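PDB 5I2A: diol-dehydratase from Roseburia inulinivorans, which probably dehydrates 1,2-propanediol as a B12-independent lyase of the glycyl radical enzyme family. Local coordinates for residues A[771-774]-A[775-779]. Numbering follows the deposited sequence.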
ATOM      1  N   GLU A 771     -37.404  -2.047  42.293  1.00 19.62           N
ATOM      2  CA  GLU A 771     -36.428  -1.401  43.149  1.00 17.80           C
ATOM      3  C   GLU A 771     -35.350  -2.378  43.600  1.00 19.51           C
ATOM      4  O   GLU A 771     -34.185  -2.015  43.650  1.00 17.11           O
ATOM      5  CB  GLU A 771     -37.111  -0.747  44.361  1.00 22.47           C
ATOM      6  CG  GLU A 771     -37.598   0.664  44.044  1.00 29.87           C
ATOM      7  CD  GLU A 771     -38.528   1.240  45.097  1.00 49.92           C
ATOM      8  OE1 GLU A 771     -38.557   0.714  46.231  1.00 49.89           O
ATOM      9  OE2 GLU A 771     -39.227   2.233  44.784  1.00 47.76           O
ATOM     10  N   SER A 772     -35.706  -3.616  43.913  1.00 14.62           N
ATOM     11  CA  SER A 772     -34.662  -4.558  44.297  1.00 17.44           C
ATOM     12  C   SER A 772     -33.845  -5.005  43.071  1.00 15.73           C
ATOM     13  O   SER A 772     -32.671  -5.328  43.206  1.00 19.34           O
ATOM     14  CB  SER A 772     -35.242  -5.769  45.036  1.00 19.15           C
ATOM     15  OG  SER A 772     -36.402  -6.227  44.404  1.00 35.11           O
ATOM     16  N   PHE A 773     -34.463  -4.992  41.892  1.00 16.38           N
ATOM     17  CA  PHE A 773     -33.749  -5.194  40.627  1.00 17.48           C
ATOM     18  C   PHE A 773     -32.629  -4.154  40.475  1.00 16.55           C
ATOM     19  O   PHE A 773     -31.463  -4.513  40.288  1.00 19.57           O
ATOM     20  CB  PHE A 773     -34.728  -5.120  39.454  1.00 15.89           C
ATOM     21  CG  PHE A 773     -34.084  -5.117  38.085  1.00 14.71           C
ATOM     22  CD1 PHE A 773     -33.625  -6.287  37.513  1.00 13.93           C
ATOM     23  CD2 PHE A 773     -33.991  -3.942  37.353  1.00 16.39           C
ATOM     24  CE1 PHE A 773     -33.068  -6.287  36.235  1.00 14.36           C
ATOM     25  CE2 PHE A 773     -33.440  -3.929  36.078  1.00 17.05           C
ATOM     26  CZ  PHE A 773     -32.976  -5.110  35.517  1.00 14.04           C
ATOM     27  N   ILE A 774     -32.980  -2.877  40.595  1.00 17.01           N
ATOM     28  CA  ILE A 774     -31.992  -1.795  40.509  1.00 18.11           C
ATOM     29  C   ILE A 774     -30.879  -1.956  41.565  1.00 19.68           C
ATOM     30  O   ILE A 774     -29.699  -1.747  41.272  1.00 22.82           O
ATOM     31  CB  ILE A 774     -32.656  -0.407  40.664  1.00 15.74           C
ATOM     32  CG1 ILE A 774     -33.641  -0.132  39.523  1.00 15.70           C
ATOM     33  CG2 ILE A 774     -31.612   0.706  40.773  1.00 16.85           C
ATOM     34  CD1 ILE A 774     -33.008  -0.075  38.169  1.00 24.06           C
ATOM     35  N   SER A 775     -31.252  -2.340  42.782  1.00 16.49           N
ATOM     36  CA  SER A 775     -30.278  -2.555  43.851  1.00 19.25           C
ATOM     37  C   SER A 775     -29.330  -3.707  43.567  1.00 15.67           C
ATOM     38  O   SER A 775     -28.174  -3.673  43.969  1.00 17.08           O
ATOM     39  CB  SER A 775     -30.986  -2.811  45.186  1.00 21.71           C
ATOM     40  OG  SER A 775     -31.626  -1.635  45.627  1.00 29.86           O
ATOM     41  N   LEU A 776     -29.836  -4.748  42.921  1.00 18.56           N
ATOM     42  CA  LEU A 776     -28.986  -5.856  42.502  1.00 16.87           C
ATOM     43  C   LEU A 776     -27.881  -5.351  41.582  1.00 16.40           C
ATOM     44  O   LEU A 776     -26.704  -5.634  41.806  1.00 19.35           O
ATOM     45  CB  LEU A 776     -29.807  -6.934  41.793  1.00 15.60           C
ATOM     46  CG  LEU A 776     -29.043  -8.149  41.275  1.00 17.55           C
ATOM     47  CD1 LEU A 776     -28.483  -8.966  42.428  1.00 20.23           C
ATOM     48  CD2 LEU A 776     -29.941  -9.016  40.394  1.00 19.42           C
ATOM     49  N   ILE A 777     -28.274  -4.592  40.562  1.00 13.20           N
ATOM     50  CA  ILE A 777     -27.331  -4.011  39.608  1.00 16.13           C
ATOM     51  C   ILE A 777     -26.318  -3.088  40.298  1.00 17.80           C
ATOM     52  O   ILE A 777     -25.119  -3.206  40.083  1.00 17.05           O
ATOM     53  CB  ILE A 777     -28.063  -3.221  38.510  1.00 17.07           C
ATOM     54  CG1 ILE A 777     -28.962  -4.151  37.689  1.00 14.34           C
ATOM     55  CG2 ILE A 777     -27.056  -2.513  37.586  1.00 17.30           C
ATOM     56  CD1 ILE A 777     -29.895  -3.411  36.725  1.00 12.92           C
ATOM     57  N   ARG A 778     -26.798  -2.180  41.141  1.00 18.60           N
ATOM     58  CA  ARG A 778     -25.893  -1.281  41.849  1.00 18.32           C
ATOM     59  C   ARG A 778     -24.925  -2.016  42.787  1.00 17.57           C
ATOM     60  O   ARG A 778     -23.787  -1.602  42.931  1.00 17.67           O
ATOM     61  CB  ARG A 778     -26.683  -0.240  42.629  1.00 20.62           C
ATOM     62  CG  ARG A 778     -27.321   0.797  41.739  1.00 33.16           C
ATOM     63  CD  ARG A 778     -27.562   2.070  42.504  1.00 39.14           C
ATOM     64  NE  ARG A 778     -28.085   3.156  41.677  1.00 42.63           N
ATOM     65  CZ  ARG A 778     -27.346   3.905  40.864  1.00 33.05           C
ATOM     66  NH1 ARG A 778     -26.047   3.680  40.728  1.00 37.20           N
ATOM     67  NH2 ARG A 778     -27.912   4.881  40.178  1.00 33.03           N
ATOM     68  N   GLY A 779     -25.370  -3.105  43.409  1.00 18.51           N
ATOM     69  CA  GLY A 779     -24.495  -3.894  44.262  1.00 18.04           C
ATOM     70  C   GLY A 779     -23.299  -4.462  43.505  1.00 20.05           C
ATOM     71  O   GLY A 779     -22.183  -4.500  44.017  1.00 18.02           O
TER
HETATM   72  O   HOH W   1     -33.355   0.577  44.233  1.00 27.62           O
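Ile777 lays its CD1 methyl over one face of the Phe773 ring, four residues back along the same helix. This CH-pi contact puts CD1 4.0 Å from the Phe773 ring centroid, and the methyl sits over the face but displaced toward the CE2-CZ side, with Ile777 CD1 3.6 Å from Phe773 CE2. Two torsions bring the groups together: Phe773 swings CG anti to its own nitrogen (chi1 172°), and Ile777 stretches CD1 away from CA (chi2 171°). Phe773 is buried, with Phe790 meeting it edge-to-face and Ala398 and Thr401 of helix 391-402 packing against it.

Each backbone N-H here bonds to the carbonyl oxygen four residues before it. Arg778 N donates to Ile774 O at 2.9 Å and Ile777 N to Phe773 O at 3.2 Å; Leu776 N reaches Ser772 O at 2.9 Å. This is regular alpha-helix within 766-781, the connection of a beta-alpha-beta unit between strands 756-759 and 787-792 in the glycine radical region of the chain.

On the exposed side, a water donates to Glu771 O at 2.8 Å and also bonds Ser775 OG. Glu771 O thus accepts two bonds, one from the water and one from Ser775 N.

Arg778 makes a different kind of contact, its aliphatic CB and CG lying against Ile774 O, with CG 3.5 Å from that oxygen. Its extended chain carries NH2 to a hydrogen bond with the carbonyl oxygen of Trp386.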